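Local coordinates for ATP:cob(I)alamin adenosyltransferase (Salmonella enterica subsp. enterica serovar Livingstone, PDB 5CX7), which probably makes adenosylcobalamin from cob(I)alamin and ATP for propanediol dehydratase, and binds heme through its C-terminal domain, at residues 12-25 with 37-50. Residues are numbered along the deposited sequence; the frame is centred on the assembly and turned at random.
Sequences LSFHDLHQLTRAAV and VSIVDAHGTETVTW. With HEM (protoporphyrin IX containing Fe), chain B.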
# COMPACT_ATOMS: atom_id res chain seq x y z
N LEU E 12 -12.12 29.16 6.67
CA LEU E 12 -11.49 29.80 5.52
C LEU E 12 -12.45 30.10 4.39
O LEU E 12 -13.11 29.21 3.90
CB LEU E 12 -10.33 28.92 4.95
CG LEU E 12 -9.15 28.74 5.91
CD1 LEU E 12 -8.25 27.57 5.41
CD2 LEU E 12 -8.30 29.97 6.08
N SER E 13 -12.50 31.37 3.96
CA SER E 13 -13.37 31.81 2.88
C SER E 13 -12.62 31.62 1.58
O SER E 13 -11.40 31.42 1.60
CB SER E 13 -13.69 33.30 3.08
OG SER E 13 -12.51 34.11 3.01
N PHE E 14 -13.33 31.84 0.47
CA PHE E 14 -12.73 31.92 -0.85
C PHE E 14 -11.60 32.92 -0.87
O PHE E 14 -10.45 32.64 -1.31
CB PHE E 14 -13.72 32.30 -1.98
CG PHE E 14 -13.01 32.68 -3.28
CD1 PHE E 14 -12.46 31.74 -4.07
CD2 PHE E 14 -12.74 34.02 -3.57
CE1 PHE E 14 -11.75 32.08 -5.21
CE2 PHE E 14 -12.01 34.39 -4.69
CZ PHE E 14 -11.50 33.40 -5.52
N HIS E 15 -11.87 34.13 -0.39
CA HIS E 15 -10.85 35.14 -0.31
C HIS E 15 -9.61 34.70 0.52
O HIS E 15 -8.46 35.01 0.19
CB HIS E 15 -11.46 36.46 0.26
CG HIS E 15 -10.45 37.56 0.41
ND1 HIS E 15 -10.04 38.38 -0.62
CD2 HIS E 15 -9.78 37.99 1.51
CE1 HIS E 15 -9.15 39.25 -0.18
NE2 HIS E 15 -9.00 39.05 1.11
N ASP E 16 -9.83 34.11 1.68
CA ASP E 16 -8.69 33.60 2.49
C ASP E 16 -7.80 32.66 1.67
O ASP E 16 -6.59 32.75 1.71
CB ASP E 16 -9.17 32.82 3.70
CG ASP E 16 -9.85 33.69 4.76
OD1 ASP E 16 -9.38 34.81 5.01
OD2 ASP E 16 -10.70 33.17 5.54
N LEU E 17 -8.44 31.70 1.02
CA LEU E 17 -7.71 30.67 0.25
C LEU E 17 -6.95 31.31 -0.89
O LEU E 17 -5.81 30.96 -1.17
CB LEU E 17 -8.72 29.64 -0.31
CG LEU E 17 -9.44 28.79 0.76
CD1 LEU E 17 -10.58 28.00 0.13
CD2 LEU E 17 -8.52 27.89 1.55
N HIS E 18 -7.64 32.19 -1.62
CA HIS E 18 -7.08 32.86 -2.74
C HIS E 18 -5.85 33.68 -2.36
O HIS E 18 -4.86 33.62 -3.06
CB HIS E 18 -8.15 33.71 -3.45
CG HIS E 18 -7.73 34.15 -4.82
ND1 HIS E 18 -7.16 35.38 -5.06
CD2 HIS E 18 -7.74 33.50 -6.01
CE1 HIS E 18 -6.84 35.49 -6.34
NE2 HIS E 18 -7.19 34.37 -6.90
N GLN E 19 -5.97 34.46 -1.30
CA GLN E 19 -4.90 35.32 -0.82
C GLN E 19 -3.74 34.55 -0.27
O GLN E 19 -2.62 34.92 -0.55
CB GLN E 19 -5.38 36.38 0.21
CG GLN E 19 -6.33 37.35 -0.44
CD GLN E 19 -5.72 38.01 -1.68
OE1 GLN E 19 -4.78 38.78 -1.55
NE2 GLN E 19 -6.28 37.75 -2.86
N LEU E 20 -4.00 33.47 0.45
CA LEU E 20 -2.93 32.62 0.93
C LEU E 20 -2.13 32.10 -0.23
O LEU E 20 -0.89 32.16 -0.19
CB LEU E 20 -3.46 31.42 1.72
CG LEU E 20 -3.89 31.65 3.16
CD1 LEU E 20 -4.67 30.46 3.71
CD2 LEU E 20 -2.70 31.97 4.05
N THR E 21 -2.82 31.61 -1.23
CA THR E 21 -2.20 30.97 -2.37
C THR E 21 -1.39 31.95 -3.24
O THR E 21 -0.22 31.78 -3.53
CB THR E 21 -3.20 30.24 -3.21
OG1 THR E 21 -3.94 29.31 -2.43
CG2 THR E 21 -2.47 29.46 -4.31
N ARG E 22 -2.02 33.06 -3.57
CA ARG E 22 -1.32 34.13 -4.23
C ARG E 22 -0.12 34.66 -3.50
O ARG E 22 0.89 34.87 -4.12
CB ARG E 22 -2.29 35.23 -4.44
CG ARG E 22 -1.82 36.39 -5.25
CD ARG E 22 -2.93 37.38 -5.66
NE ARG E 22 -2.19 38.45 -6.32
CZ ARG E 22 -2.72 39.62 -6.69
NH1 ARG E 22 -4.01 39.88 -6.53
NH2 ARG E 22 -1.93 40.53 -7.21
N ALA E 23 -0.26 34.97 -2.22
CA ALA E 23 0.86 35.51 -1.44
C ALA E 23 1.98 34.49 -1.35
O ALA E 23 3.16 34.89 -1.39
CB ALA E 23 0.43 35.90 -0.05
N ALA E 24 1.66 33.19 -1.23
CA ALA E 24 2.72 32.19 -1.17
C ALA E 24 3.47 32.18 -2.48
O ALA E 24 4.71 32.18 -2.51
CB ALA E 24 2.16 30.78 -0.87
N VAL E 25 2.76 32.13 -3.59
CA VAL E 25 3.41 32.09 -4.90
C VAL E 25 4.24 33.36 -5.16
O VAL E 25 5.38 33.29 -5.65
CB VAL E 25 2.36 31.90 -6.00
CG1 VAL E 25 2.91 32.15 -7.41
CG2 VAL E 25 1.78 30.50 -5.96
N VAL E 37 2.32 24.64 -3.09
CA VAL E 37 1.50 25.25 -2.01
C VAL E 37 0.31 24.39 -1.80
O VAL E 37 -0.33 23.98 -2.78
CB VAL E 37 0.92 26.65 -2.42
CG1 VAL E 37 0.11 27.26 -1.31
CG2 VAL E 37 2.03 27.57 -2.86
N SER E 38 0.03 24.06 -0.57
CA SER E 38 -1.07 23.25 -0.28
C SER E 38 -1.80 23.78 0.92
O SER E 38 -1.20 24.15 1.91
CB SER E 38 -0.63 21.77 -0.01
OG SER E 38 -1.75 21.00 0.52
N ILE E 39 -3.11 23.78 0.83
CA ILE E 39 -3.99 24.20 1.93
C ILE E 39 -4.96 23.02 2.17
O ILE E 39 -5.60 22.57 1.26
CB ILE E 39 -4.78 25.47 1.62
CG1 ILE E 39 -3.82 26.61 1.24
CG2 ILE E 39 -5.61 25.88 2.82
CD1 ILE E 39 -4.49 27.83 0.68
N VAL E 40 -5.09 22.67 3.44
CA VAL E 40 -6.11 21.74 3.90
C VAL E 40 -7.07 22.47 4.88
O VAL E 40 -6.74 23.51 5.43
CB VAL E 40 -5.53 20.47 4.56
CG1 VAL E 40 -4.59 19.74 3.62
CG2 VAL E 40 -4.85 20.80 5.86
N ASP E 41 -8.29 21.98 4.96
CA ASP E 41 -9.25 22.51 5.90
C ASP E 41 -9.03 21.94 7.29
O ASP E 41 -8.10 21.17 7.54
CB ASP E 41 -10.70 22.35 5.36
CG ASP E 41 -11.20 20.91 5.36
OD1 ASP E 41 -10.59 20.01 5.96
OD2 ASP E 41 -12.23 20.72 4.70
N ALA E 42 -9.89 22.33 8.23
CA ALA E 42 -9.74 21.87 9.62
C ALA E 42 -9.88 20.38 9.80
O ALA E 42 -9.48 19.86 10.84
CB ALA E 42 -10.77 22.58 10.52
N HIS E 43 -10.45 19.67 8.84
CA HIS E 43 -10.56 18.20 8.91
C HIS E 43 -9.45 17.51 8.14
O HIS E 43 -9.43 16.30 8.02
CB HIS E 43 -11.96 17.82 8.39
CG HIS E 43 -13.01 18.74 8.90
ND1 HIS E 43 -13.33 18.83 10.24
CD2 HIS E 43 -13.71 19.73 8.29
CE1 HIS E 43 -14.21 19.79 10.43
NE2 HIS E 43 -14.45 20.36 9.26
N GLY E 44 -8.50 18.27 7.62
CA GLY E 44 -7.40 17.71 6.83
C GLY E 44 -7.69 17.40 5.37
O GLY E 44 -6.84 16.84 4.70
N THR E 45 -8.83 17.82 4.85
CA THR E 45 -9.14 17.62 3.47
C THR E 45 -8.39 18.62 2.62
O THR E 45 -8.50 19.87 2.82
CB THR E 45 -10.65 17.75 3.20
OG1 THR E 45 -11.31 16.80 4.05
CG2 THR E 45 -11.03 17.46 1.73
N GLU E 46 -7.74 18.12 1.58
CA GLU E 46 -7.14 18.99 0.55
C GLU E 46 -8.11 19.97 -0.02
O GLU E 46 -9.11 19.57 -0.62
CB GLU E 46 -6.58 18.19 -0.68
CG GLU E 46 -5.28 17.65 -0.25
CD GLU E 46 -4.40 17.05 -1.43
OE1 GLU E 46 -3.79 15.90 -1.43
OE2 GLU E 46 -4.36 17.83 -2.41
N THR E 47 -7.74 21.26 0.02
CA THR E 47 -8.63 22.30 -0.42
C THR E 47 -8.05 23.07 -1.60
O THR E 47 -8.77 23.37 -2.54
CB THR E 47 -9.03 23.21 0.77
OG1 THR E 47 -9.63 22.38 1.76
CG2 THR E 47 -10.10 24.26 0.32
N VAL E 48 -6.76 23.38 -1.54
CA VAL E 48 -6.07 24.00 -2.62
C VAL E 48 -4.72 23.36 -2.79
O VAL E 48 -4.03 23.14 -1.80
CB VAL E 48 -5.81 25.53 -2.40
CG1 VAL E 48 -5.18 26.19 -3.66
CG2 VAL E 48 -7.09 26.26 -2.08
N THR E 49 -4.34 23.13 -4.04
CA THR E 49 -2.98 22.82 -4.34
C THR E 49 -2.59 23.68 -5.53
O THR E 49 -3.32 23.77 -6.49
CB THR E 49 -2.78 21.30 -4.71
OG1 THR E 49 -3.16 20.52 -3.60
CG2 THR E 49 -1.30 20.99 -4.97
N TRP E 50 -1.37 24.17 -5.52
CA TRP E 50 -0.78 24.88 -6.65
C TRP E 50 0.67 24.60 -6.79
O TRP E 50 1.45 24.74 -5.87
CB TRP E 50 -0.96 26.42 -6.44
CG TRP E 50 -0.54 27.17 -7.64
CD1 TRP E 50 0.73 27.50 -8.00
CD2 TRP E 50 -1.37 27.59 -8.72
NE1 TRP E 50 0.73 28.17 -9.21
CE2 TRP E 50 -0.55 28.23 -9.67
CE3 TRP E 50 -2.75 27.53 -8.96
CZ2 TRP E 50 -1.05 28.80 -10.83
CZ3 TRP E 50 -3.25 28.13 -10.12
CH2 TRP E 50 -2.42 28.71 -11.04
CHA HEM B . -8.45 36.98 -9.45
CHB HEM B . -9.89 32.37 -8.80
CHC HEM B . -5.23 31.32 -8.05
CHD HEM B . -3.85 35.80 -9.13
C1A HEM B . -9.18 35.85 -9.29
C2A HEM B . -10.58 35.83 -9.26
C3A HEM B . -10.98 34.53 -9.07
C4A HEM B . -9.85 33.72 -9.00
CMA HEM B . -12.41 34.03 -8.95
CAA HEM B . -11.52 37.02 -9.37
CBA HEM B . -11.91 37.38 -7.91
CGA HEM B . -12.11 38.86 -7.67
O1A HEM B . -13.28 39.31 -7.60
O2A HEM B . -11.10 39.60 -7.52
C1B HEM B . -8.73 31.66 -8.55
C2B HEM B . -8.71 30.30 -8.25
C3B HEM B . -7.40 29.99 -8.04
C4B HEM B . -6.60 31.23 -8.20
CMB HEM B . -9.96 29.42 -8.19
CAB HEM B . -6.96 28.61 -7.72
CBB HEM B . -5.74 28.17 -7.53
C1C HEM B . -4.43 32.43 -8.26
C2C HEM B . -3.01 32.45 -8.12
C3C HEM B . -2.62 33.76 -8.45
C4C HEM B . -3.83 34.48 -8.76
CMC HEM B . -2.11 31.28 -7.70
CAC HEM B . -1.28 34.43 -8.50
CBC HEM B . -0.12 33.87 -8.26
C1D HEM B . -5.05 36.44 -9.30
C2D HEM B . -4.99 37.87 -9.62
C3D HEM B . -6.28 38.25 -9.69
C4D HEM B . -7.09 37.02 -9.45
CMD HEM B . -3.72 38.70 -9.81
CAD HEM B . -6.78 39.66 -10.03
CBD HEM B . -6.47 40.73 -8.97
CGD HEM B . -7.70 41.21 -8.23
O1D HEM B . -7.93 42.46 -8.11
O2D HEM B . -8.46 40.36 -7.70
NA HEM B . -8.74 34.53 -9.10
NB HEM B . -7.49 32.15 -8.52
NC HEM B . -4.91 33.68 -8.59
ND HEM B . -6.32 35.97 -9.20
FE HEM B . -6.91 34.14 -8.85
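Thr21 points from helix 14-25 into the β-hairpin 37-50, its OG1 lying 3.5 Å from Ile39 CD1 and meeting Val48 CG1 tip to tip. With OG1 beside its own backbone N (chi1 -55°), the hydroxyl donates back to Leu17 O at 2.8 Å, so this buried polar group is satisfied within the helix while its methyl CG2 packs on Trp50 CB, the two side chains crossing at about a right angle. Leu17 completes the tight centre: CD2 packs on Ile39 CG2 (3.8 Å) and CD1 on Thr47 CG2. A classic β bulge opposite Ile39, in which the N-H groups of Thr47 and Val48 both bond to Ile39 O, lets these successive residues face the helix together. Farther along, Ala24 CB rests on Val37 CG2, and Val25 CG2 stands 3.8 Å from Trp50 CD1.

One indole face of Trp50 carries heme methyl CMC, 3.8 Å above the ring plane. On the side of the helix turned from the hairpin, His18 NE2 binds the iron at 2.0 Å; His18 of a second subunit supplies the other axial ligand, giving bis-histidine heme. Toward the turn the packing thins to partly exposed Leu12, CD1 against Ile39 CG2, and the Asp41-Gly44 type I turn diverges from the helix start without touching it.

Helix 14-31 thus covers one face of the antiparallel sheet, beside helix 127-139, while helix 59-72 packs against Ser38 and Val40 on the other; strand 46-51 continues the sheet into the second subunit.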